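PDB 6CT6: lactate dehydrogenase from Eimeria maxima, which probably catalyses the NADH-dependent reduction of pyruvate to lactate and its reversal, binding NADH and the substrate analogue oxamate in one pocket. Local coordinates for residues M182-G185 with M191-L194; R165-D170 with N220-K225; M158-R163 with G185-N190. All coordinates share one frame; numbering follows the deposited sequence.

Contact 1: M182-G185 with M191-L194; sequences MVIG and MLPL
The beta hairpin formed by strand 179-184 and strand 192-193 is held at Met182-Gly185 and Met191-Leu194 by an antiparallel ladder. Ile184 and Leu192 make its hydrogen-bonded pair: Ile184 N donates to Leu192 O at 3.0 Å, and Leu192 N returns a bond to Ile184 O. The amide of Leu192 meets its acceptor nearly end-on, whereas that of Ile184 stands 45° out of the plane of the Leu192 carbonyl. One residue pair beyond Val183 and Pro193, Leu194 N reaches Met182 O at 2.9 Å with an almost straight N-H...O angle of 176°. Val183 and Pro193 form the non-hydrogen-bonded pair, which suits a proline with no amide hydrogen, and their CA atoms come within 4.1 Å. A water continues the ladder, accepting from Met182 N and donating to Leu194 O.

On the face of Ile184 and Leu192, these two side chains run alongside each other, while Leu194 crosses Ile184 at about a right angle. Leu194 CD1 lies 3.8 Å from Ile184 CD1 and equally near Ile184 CG2. Ile184 CG1 sits between the backbone N and carbonyl carbon (chi1 62°), which places it close to both leucines. This face packs on Leu308 and Leu309 of helix 303-328. On the other face Val183 spreads its branches: CG1 lies 3.9 Å from Met191 CB, and CG2 rests on Pro193 CB at 4.1 Å, with Thr226 of helix 216-237 touching both Val183 and Pro193. Flanked by these two helices, this is an antiparallel beta hairpin of the lactate/malate dehydrogenase C-terminal domain.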
loop_
_atom_site.group_PDB
_atom_site.type_symbol
_atom_site.label_atom_id
_atom_site.label_comp_id
_atom_site.label_asym_id
_atom_site.label_seq_id
_atom_site.Cartn_x
_atom_site.Cartn_y
_atom_site.Cartn_z
ATOM N N MET B 182 22.620 0.742 11.753
ATOM C CA MET B 182 21.817 0.100 12.785
ATOM C C MET B 182 21.353 1.115 13.818
ATOM O O MET B 182 22.119 1.994 14.228
ATOM C CB MET B 182 22.600 -1.011 13.482
ATOM C CG MET B 182 22.920 -2.191 12.588
ATOM S SD MET B 182 23.765 -3.513 13.472
ATOM C CE MET B 182 25.390 -2.783 13.659
ATOM N N VAL B 183 20.091 0.987 14.228
ATOM C CA VAL B 183 19.535 1.689 15.380
ATOM C C VAL B 183 19.089 0.612 16.361
ATOM O O VAL B 183 18.169 -0.159 16.061
ATOM C CB VAL B 183 18.359 2.602 15.001
ATOM C CG1 VAL B 183 17.823 3.320 16.236
ATOM C CG2 VAL B 183 18.759 3.607 13.927
ATOM N N ILE B 184 19.734 0.552 17.526
ATOM C CA ILE B 184 19.413 -0.477 18.509
ATOM C C ILE B 184 18.706 0.152 19.705
ATOM O O ILE B 184 18.559 1.376 19.791
ATOM C CB ILE B 184 20.670 -1.245 18.962
ATOM C CG1 ILE B 184 21.670 -0.310 19.654
ATOM C CG2 ILE B 184 21.320 -1.934 17.771
ATOM C CD1 ILE B 184 22.791 -1.035 20.382
ATOM N N GLY B 185 18.261 -0.691 20.634
ATOM C CA GLY B 185 17.688 -0.219 21.878
ATOM C C GLY B 185 16.175 -0.246 21.883
ATOM O O GLY B 185 15.557 -1.184 21.367
ATOM N N MET B 191 16.164 5.578 21.531
ATOM C CA MET B 191 16.740 4.715 20.509
ATOM C C MET B 191 18.146 5.194 20.163
ATOM O O MET B 191 18.445 6.391 20.193
ATOM C CB MET B 191 15.858 4.678 19.256
ATOM C CG MET B 191 15.895 5.934 18.392
ATOM S SD MET B 191 14.921 5.773 16.873
ATOM C CE MET B 191 13.259 5.632 17.524
ATOM N N LEU B 192 19.016 4.238 19.834
ATOM C CA LEU B 192 20.452 4.485 19.708
ATOM C C LEU B 192 20.922 4.227 18.283
ATOM O O LEU B 192 21.280 3.090 17.937
ATOM C CB LEU B 192 21.222 3.607 20.691
ATOM C CG LEU B 192 22.748 3.667 20.637
ATOM C CD1 LEU B 192 23.247 5.101 20.724
ATOM C CD2 LEU B 192 23.325 2.827 21.763
ATOM N N PRO B 193 20.943 5.245 17.423
ATOM C CA PRO B 193 21.642 5.103 16.136
ATOM C C PRO B 193 23.135 4.930 16.366
ATOM O O PRO B 193 23.788 5.776 16.983
ATOM C CB PRO B 193 21.322 6.414 15.407
ATOM C CG PRO B 193 20.140 6.984 16.116
ATOM C CD PRO B 193 20.246 6.536 17.533
ATOM N N LEU B 194 23.674 3.815 15.872
ATOM C CA LEU B 194 25.075 3.456 16.102
ATOM C C LEU B 194 25.936 4.074 15.007
ATOM O O LEU B 194 26.353 3.421 14.048
ATOM C CB LEU B 194 25.232 1.942 16.158
ATOM C CG LEU B 194 24.654 1.248 17.391
ATOM C CD1 LEU B 194 24.726 -0.264 17.233
ATOM C CD2 LEU B 194 25.387 1.682 18.651
HETATM O O HOH W 1 25.272 1.589 12.342
#

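Contact 2: R165-D170 with N220-K225; sequences RRMIAD and NNIYNK. With GLC (alpha-D-glucopyranose), chain E.
Met167 and Lys225 meet through a thioether laid against the root of a lysine: Met167 SD lies 3.6 Å from Lys225 CB, and the two side chains cross at about a right angle. The sulfur chain bends at its last torsion (chi3 -105°), bringing CE to 3.8 Å from Lys225 C, over the backbone of the opposing helix. Lys225 turns the rest of its chain away, so its aliphatic start serves the contact while its amino group does not.

Ile222 supplies the other half of the interface. Its CG1 and CG2 branches straddle Met167 CB, at 3.9 and 4.0 Å respectively, and its CD1 reaches Ile168 CD1 at 3.7 Å, where the two isoleucines cross nearly perpendicularly. No hydrogen bond spans the segments. The buried area of 223 Å² and the 10.1 Å separation of the local axes, at 151° between their N-to-C directions, describe a modest, roughly antiparallel helix pair joined by apolar contacts, including the aliphatic root of Lys225.

Each helix uses another side for a different partner. On helix 216-237, Tyr223 presents a ring face to the bound glucose, whose O5 stands 3.7 Å above the ring centre; Glu304 OE2 hydrogen-bonds the same sugar. On helix 157-172, Arg166 NE makes a salt-bridging hydrogen bond to Asp170 OD2 at 2.9 Å, while NH1 and NH2 bond Ile64 O and Thr65 OG1 of the second subunit. The helix pair thus lies between that subunit interface and the sugar site, with Ile168 resting on Val179 of strand 179-184 and Tyr223 on Leu192 and Pro193 of strand 192-193.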
loop_
_atom_site.group_PDB
_atom_site.type_symbol
_atom_site.label_atom_id
_atom_site.label_comp_id
_atom_site.label_asym_id
_atom_site.label_seq_id
_atom_site.Cartn_x
_atom_site.Cartn_y
_atom_site.Cartn_z
ATOM N N ARG B 165 19.775 4.855 7.319
ATOM C CA ARG B 165 20.463 4.513 6.078
ATOM C C ARG B 165 20.057 5.438 4.935
ATOM O O ARG B 165 20.896 5.816 4.109
ATOM C CB ARG B 165 20.182 3.055 5.712
ATOM C CG ARG B 165 20.777 2.039 6.682
ATOM C CD ARG B 165 20.224 0.641 6.447
ATOM N NE ARG B 165 20.320 0.242 5.042
ATOM C CZ ARG B 165 19.288 -0.057 4.253
ATOM N NH1 ARG B 165 18.040 -0.033 4.706
ATOM N NH2 ARG B 165 19.512 -0.398 2.993
ATOM N N ARG B 166 18.776 5.811 4.863
ATOM C CA ARG B 166 18.320 6.688 3.787
ATOM C C ARG B 166 19.030 8.033 3.836
ATOM O O ARG B 166 19.378 8.600 2.794
ATOM C CB ARG B 166 16.803 6.884 3.879
ATOM C CG ARG B 166 16.227 7.932 2.920
ATOM C CD ARG B 166 16.170 7.435 1.485
ATOM N NE ARG B 166 16.042 8.539 0.538
ATOM C CZ ARG B 166 15.472 8.448 -0.661
ATOM N NH1 ARG B 166 14.952 7.301 -1.078
ATOM N NH2 ARG B 166 15.413 9.516 -1.445
ATOM N N MET B 167 19.247 8.563 5.039
ATOM C CA MET B 167 19.824 9.898 5.171
ATOM C C MET B 167 21.306 9.899 4.817
ATOM O O MET B 167 21.786 10.807 4.130
ATOM C CB MET B 167 19.589 10.412 6.592
ATOM C CG MET B 167 18.123 10.721 6.870
ATOM S SD MET B 167 17.790 11.438 8.492
ATOM C CE MET B 167 17.073 10.037 9.347
ATOM N N ILE B 168 22.048 8.890 5.276
ATOM C CA ILE B 168 23.441 8.737 4.864
ATOM C C ILE B 168 23.525 8.592 3.349
ATOM O O ILE B 168 24.357 9.228 2.689
ATOM C CB ILE B 168 24.077 7.531 5.580
ATOM C CG1 ILE B 168 24.138 7.771 7.094
ATOM C CG2 ILE B 168 25.461 7.213 5.009
ATOM C CD1 ILE B 168 25.106 8.859 7.535
ATOM N N ALA B 169 22.661 7.747 2.778
ATOM C CA ALA B 169 22.670 7.520 1.337
ATOM C C ALA B 169 22.433 8.809 0.562
ATOM O O ALA B 169 23.125 9.080 -0.427
ATOM C CB ALA B 169 21.617 6.474 0.973
ATOM N N ASP B 170 21.454 9.614 0.985
ATOM C CA ASP B 170 21.177 10.866 0.287
ATOM C C ASP B 170 22.337 11.844 0.431
ATOM O O ASP B 170 22.627 12.615 -0.491
ATOM C CB ASP B 170 19.886 11.498 0.814
ATOM C CG ASP B 170 18.647 10.717 0.421
ATOM O OD1 ASP B 170 18.731 9.897 -0.518
ATOM O OD2 ASP B 170 17.587 10.928 1.046
ATOM N N ASN B 220 25.892 14.520 13.053
ATOM C CA ASN B 220 25.106 14.818 14.246
ATOM C C ASN B 220 23.649 15.083 13.896
ATOM O O ASN B 220 22.743 14.665 14.626
ATOM C CB ASN B 220 25.695 16.015 14.991
ATOM C CG ASN B 220 24.806 16.478 16.127
ATOM O OD1 ASN B 220 24.834 15.914 17.220
ATOM N ND2 ASN B 220 24.001 17.506 15.870
ATOM N N ASN B 221 23.404 15.780 12.785
ATOM C CA ASN B 221 22.030 16.070 12.388
ATOM C C ASN B 221 21.277 14.789 12.054
ATOM O O ASN B 221 20.099 14.641 12.405
ATOM C CB ASN B 221 22.029 17.023 11.194
ATOM C CG ASN B 221 20.666 17.633 10.937
ATOM O OD1 ASN B 221 19.835 17.734 11.839
ATOM N ND2 ASN B 221 20.431 18.049 9.698
ATOM N N ILE B 222 21.945 13.846 11.386
ATOM C CA ILE B 222 21.306 12.590 11.009
ATOM C C ILE B 222 20.995 11.758 12.245
ATOM O O ILE B 222 19.945 11.106 12.323
ATOM C CB ILE B 222 22.202 11.828 10.014
ATOM C CG1 ILE B 222 22.187 12.537 8.655
ATOM C CG2 ILE B 222 21.766 10.361 9.890
ATOM C CD1 ILE B 222 23.210 12.015 7.669
ATOM N N TYR B 223 21.906 11.751 13.220
ATOM C CA TYR B 223 21.646 11.078 14.488
ATOM C C TYR B 223 20.360 11.595 15.120
ATOM O O TYR B 223 19.515 10.812 15.570
ATOM C CB TYR B 223 22.840 11.286 15.419
ATOM C CG TYR B 223 22.697 10.710 16.811
ATOM C CD1 TYR B 223 23.075 9.403 17.086
ATOM C CD2 TYR B 223 22.214 11.484 17.858
ATOM C CE1 TYR B 223 22.961 8.877 18.360
ATOM C CE2 TYR B 223 22.094 10.968 19.135
ATOM C CZ TYR B 223 22.471 9.662 19.381
ATOM O OH TYR B 223 22.357 9.138 20.648
ATOM N N ASN B 224 20.187 12.917 15.140
ATOM C CA ASN B 224 18.983 13.508 15.716
ATOM C C ASN B 224 17.767 13.233 14.841
ATOM O O ASN B 224 16.702 12.852 15.343
ATOM C CB ASN B 224 19.177 15.014 15.897
ATOM C CG ASN B 224 20.229 15.345 16.934
ATOM O OD1 ASN B 224 20.357 14.655 17.944
ATOM N ND2 ASN B 224 20.991 16.405 16.686
ATOM N N LYS B 225 17.901 13.434 13.529
ATOM C CA LYS B 225 16.759 13.253 12.643
ATOM C C LYS B 225 16.260 11.813 12.657
ATOM O O LYS B 225 15.057 11.576 12.498
ATOM C CB LYS B 225 17.121 13.700 11.225
ATOM C CG LYS B 225 17.065 15.220 11.023
ATOM C CD LYS B 225 15.628 15.739 11.153
ATOM C CE LYS B 225 15.526 17.259 11.164
ATOM N NZ LYS B 225 14.164 17.683 11.602
HETATM C C1 GLC E . 26.087 10.417 19.989
HETATM C C2 GLC E . 26.844 9.344 19.129
HETATM C C3 GLC E . 27.901 10.017 18.227
HETATM C C4 GLC E . 27.164 11.059 17.430
HETATM C C5 GLC E . 26.816 12.148 18.424
HETATM C C6 GLC E . 26.243 13.300 17.577
HETATM O O1 GLC E . 26.811 10.666 21.161
HETATM O O2 GLC E . 27.496 8.421 19.958
HETATM O O3 GLC E . 28.420 9.071 17.335
HETATM O O4 GLC E . 28.031 11.607 16.472
HETATM O O5 GLC E . 25.812 11.658 19.294
HETATM O O6 GLC E . 25.223 12.772 16.774
#

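Contact 3: M158-R163 with G185-N190; sequences MLDSSR and GVHGDN. With OXM (oxamic acid), chain F; NAI (1,4-dihydronicotinamide adenine dinucleotide), chain D.
With CG anti to the backbone N (chi1 -175°), the His187 ring is brought up to helix 157-172, where Asp160 CG, anti to its own carbonyl carbon (chi1 -66°), brings a carboxylate to the ring edge. His187 ND1 donates to Asp160 OD2 at 2.8 Å, and Asp160 OD2 receives it on its syn lone pair, the side of the other oxygen. The acceptor lies close to the imidazole plane, and carboxylate and ring are only 29° apart, so this bond helps fix the rotation of the ring and directs NE2 into the ligand pocket. A water also donates to Asp160 OD2, giving that oxygen a second partner, while Asp160 OD1 and Arg163 NH1 form a long ion pair at 3.8 Å.

This His-carboxylate pair belongs to the active site of the lactate/malate dehydrogenase fold, in which a histidine is conventionally the proton donor when pyruvate is reduced and an arginine binds the substrate carboxylate. The bound oxamate is consistent with both roles. His187 NE2 donates to OXM O1 at 3.0 Å with the oxygen at the ring edge, and the guanidinium meets the carboxylate edge-on with two bonds, Arg163 NH1 to OXM O2 and Arg163 NH2 to OXM O3, each 3.0 Å long and both nearly straight. Leu159 CG packs 3.7 Å above the centre of one guanidinium face of Arg163, and Leu159 CD2 lies 3.8 Å from NAI C4N, the reactive carbon of the nicotinamide. The carboxamide nitrogen NAI N7N lies over one face of the His187 ring. Arg100 and Asn132 also hydrogen-bond the oxamate, and Asp135 accepts from the backbone N of His187.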
loop_
_atom_site.group_PDB
_atom_site.type_symbol
_atom_site.label_atom_id
_atom_site.label_comp_id
_atom_site.label_asym_id
_atom_site.label_seq_id
_atom_site.Cartn_x
_atom_site.Cartn_y
_atom_site.Cartn_z
ATOM N N MET B 158 14.514 -2.513 12.041
ATOM C CA MET B 158 14.590 -2.451 10.585
ATOM C C MET B 158 14.074 -1.114 10.068
ATOM O O MET B 158 14.668 -0.521 9.160
ATOM C CB MET B 158 13.806 -3.608 9.964
ATOM C CG MET B 158 13.835 -3.636 8.437
ATOM S SD MET B 158 15.511 -3.796 7.790
ATOM C CE MET B 158 15.186 -4.031 6.043
ATOM N N LEU B 159 12.973 -0.623 10.640
ATOM C CA LEU B 159 12.429 0.670 10.239
ATOM C C LEU B 159 13.345 1.809 10.666
ATOM O O LEU B 159 13.677 2.689 9.864
ATOM C CB LEU B 159 11.036 0.858 10.841
ATOM C CG LEU B 159 10.428 2.260 10.727
ATOM C CD1 LEU B 159 10.065 2.587 9.289
ATOM C CD2 LEU B 159 9.223 2.377 11.631
ATOM N N ASP B 160 13.733 1.831 11.943
ATOM C CA ASP B 160 14.630 2.879 12.419
ATOM C C ASP B 160 15.943 2.864 11.646
ATOM O O ASP B 160 16.458 3.922 11.258
ATOM C CB ASP B 160 14.878 2.706 13.919
ATOM C CG ASP B 160 13.627 2.937 14.751
ATOM O OD1 ASP B 160 12.856 3.860 14.416
ATOM O OD2 ASP B 160 13.410 2.192 15.733
ATOM N N SER B 161 16.496 1.672 11.406
ATOM C CA SER B 161 17.735 1.563 10.642
ATOM C C SER B 161 17.556 2.055 9.211
ATOM O O SER B 161 18.462 2.679 8.644
ATOM C CB SER B 161 18.225 0.117 10.645
ATOM O OG SER B 161 18.528 -0.318 11.960
ATOM N N SER B 162 16.396 1.780 8.603
ATOM C CA SER B 162 16.176 2.207 7.225
ATOM C C SER B 162 16.170 3.723 7.109
ATOM O O SER B 162 16.557 4.267 6.068
ATOM C CB SER B 162 14.861 1.642 6.691
ATOM O OG SER B 162 13.750 2.366 7.199
ATOM N N ARG B 163 15.741 4.417 8.163
ATOM C CA ARG B 163 15.716 5.874 8.139
ATOM C C ARG B 163 17.123 6.443 8.274
ATOM O O ARG B 163 17.504 7.366 7.544
ATOM C CB ARG B 163 14.797 6.379 9.252
ATOM C CG ARG B 163 13.354 5.921 9.069
ATOM C CD ARG B 163 12.513 6.101 10.316
ATOM N NE ARG B 163 11.082 6.045 10.013
ATOM C CZ ARG B 163 10.123 5.917 10.925
ATOM N NH1 ARG B 163 10.428 5.819 12.212
ATOM N NH2 ARG B 163 8.851 5.879 10.551
ATOM N N GLY B 185 18.261 -0.691 20.634
ATOM C CA GLY B 185 17.688 -0.219 21.878
ATOM C C GLY B 185 16.175 -0.246 21.883
ATOM O O GLY B 185 15.557 -1.184 21.367
ATOM N N VAL B 186 15.572 0.775 22.469
ATOM C CA VAL B 186 14.122 0.878 22.558
ATOM C C VAL B 186 13.617 1.593 21.317
ATOM O O VAL B 186 14.248 2.539 20.831
ATOM C CB VAL B 186 13.697 1.624 23.839
ATOM C CG1 VAL B 186 14.056 3.111 23.752
ATOM C CG2 VAL B 186 12.208 1.446 24.093
ATOM N N HIS B 187 12.474 1.149 20.796
ATOM C CA HIS B 187 11.784 1.917 19.764
ATOM C C HIS B 187 11.106 3.090 20.461
ATOM O O HIS B 187 9.903 3.093 20.739
ATOM C CB HIS B 187 10.793 1.056 18.993
ATOM C CG HIS B 187 10.143 1.777 17.852
ATOM N ND1 HIS B 187 10.868 2.344 16.825
ATOM C CD2 HIS B 187 8.842 2.045 17.588
ATOM C CE1 HIS B 187 10.040 2.921 15.973
ATOM N NE2 HIS B 187 8.805 2.753 16.412
ATOM N N GLY B 188 11.910 4.098 20.759
ATOM C CA GLY B 188 11.424 5.245 21.490
ATOM C C GLY B 188 12.446 6.357 21.488
ATOM O O GLY B 188 13.392 6.351 20.699
ATOM N N ASP B 189 12.249 7.310 22.400
ATOM C CA ASP B 189 13.097 8.498 22.422
ATOM C C ASP B 189 14.553 8.154 22.709
ATOM O O ASP B 189 15.457 8.882 22.283
ATOM C CB ASP B 189 12.574 9.494 23.455
ATOM C CG ASP B 189 11.301 10.182 23.008
ATOM O OD1 ASP B 189 11.221 10.569 21.822
ATOM O OD2 ASP B 189 10.377 10.331 23.836
ATOM N N ASN B 190 14.805 7.058 23.423
ATOM C CA ASN B 190 16.161 6.645 23.751
ATOM C C ASN B 190 16.753 5.682 22.724
ATOM O O ASN B 190 17.761 5.028 23.020
ATOM C CB ASN B 190 16.196 6.006 25.142
ATOM C CG ASN B 190 16.023 7.021 26.261
ATOM O OD1 ASN B 190 16.947 7.768 26.584
ATOM N ND2 ASN B 190 14.840 7.049 26.858
HETATM C C1 OXM F . 6.117 5.014 14.994
HETATM N N1 OXM F . 4.986 5.930 14.997
HETATM O O1 OXM F . 6.179 4.141 15.800
HETATM C C2 OXM F . 7.232 5.171 13.957
HETATM O O2 OXM F . 8.436 5.165 14.319
HETATM O O3 OXM F . 6.951 5.303 12.737
HETATM P PA NAI D . -4.616 1.334 12.908
HETATM O O1A NAI D . -5.501 1.968 13.958
HETATM O O2A NAI D . -4.729 1.779 11.469
HETATM O O5B NAI D . -4.877 -0.251 12.962
HETATM C C5B NAI D . -5.049 -0.922 14.207
HETATM C C4B NAI D . -6.154 -1.949 14.030
HETATM O O4B NAI D . -6.183 -2.886 15.109
HETATM C C3B NAI D . -7.534 -1.300 13.980
HETATM O O3B NAI D . -8.139 -1.566 12.713
HETATM C C2B NAI D . -8.310 -1.948 15.111
HETATM O O2B NAI D . -9.684 -2.169 14.790
HETATM C C1B NAI D . -7.550 -3.251 15.267
HETATM N N9A NAI D . -7.781 -3.974 16.537
HETATM C C8A NAI D . -8.104 -3.493 17.756
HETATM N N7A NAI D . -8.228 -4.519 18.643
HETATM C C5A NAI D . -7.989 -5.667 17.981
HETATM C C6A NAI D . -7.948 -7.110 18.290
HETATM N N6A NAI D . -8.199 -7.563 19.536
HETATM N N1A NAI D . -7.650 -7.966 17.286
HETATM C C2A NAI D . -7.393 -7.543 16.033
HETATM N N3A NAI D . -7.415 -6.248 15.687
HETATM C C4A NAI D . -7.700 -5.293 16.597
HETATM O O3 NAI D . -3.081 1.477 13.394
HETATM P PN NAI D . -1.776 1.246 12.465
HETATM O O1N NAI D . -1.435 2.549 11.782
HETATM O O2N NAI D . -1.971 -0.009 11.646
HETATM O O5D NAI D . -0.656 0.975 13.590
HETATM C C5D NAI D . -0.769 -0.178 14.417
HETATM C C4D NAI D . 0.270 -0.184 15.529
HETATM O O4D NAI D . 1.601 -0.179 14.996
HETATM C C3D NAI D . 0.146 1.048 16.412
HETATM O O3D NAI D . 0.264 0.649 17.779
HETATM C C2D NAI D . 1.318 1.910 16.002
HETATM O O2D NAI D . 1.756 2.795 17.034
HETATM C C1D NAI D . 2.343 0.837 15.676
HETATM N N1N NAI D . 3.514 1.261 14.898
HETATM C C2N NAI D . 4.650 0.634 15.203
HETATM C C3N NAI D . 5.840 0.899 14.562
HETATM C C7N NAI D . 7.051 0.133 15.005
HETATM O O7N NAI D . 6.902 -0.853 15.710
HETATM N N7N NAI D . 8.259 0.543 14.641
HETATM C C4N NAI D . 5.918 1.921 13.460
HETATM C C5N NAI D . 4.618 2.541 13.214
HETATM C C6N NAI D . 3.474 2.184 13.928
HETATM O O HOH W 2 14.700 0.975 17.828
#

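How the contacts relate
From the N terminus, helix 157-172 comes first, its 158-163 part serving contact 3 and the adjoining 165-170 part contact 2. The chain then runs through strand 179-184 into the turn 185-190, which closes contact 3 against the helix and shares Gly185 with contact 1. Residues 191-194 next close the short hairpin of contact 1. Contact 2 closes last, at helix 216-237, so its loop encloses all of contact 1 but crosses that of contact 3. Ser161 OG with Val183 N, a probable hydrogen bond, ties contacts 1 and 3; Tyr223 against Pro193 joins contacts 1 and 2. Together they link the active site, hairpin and two helices.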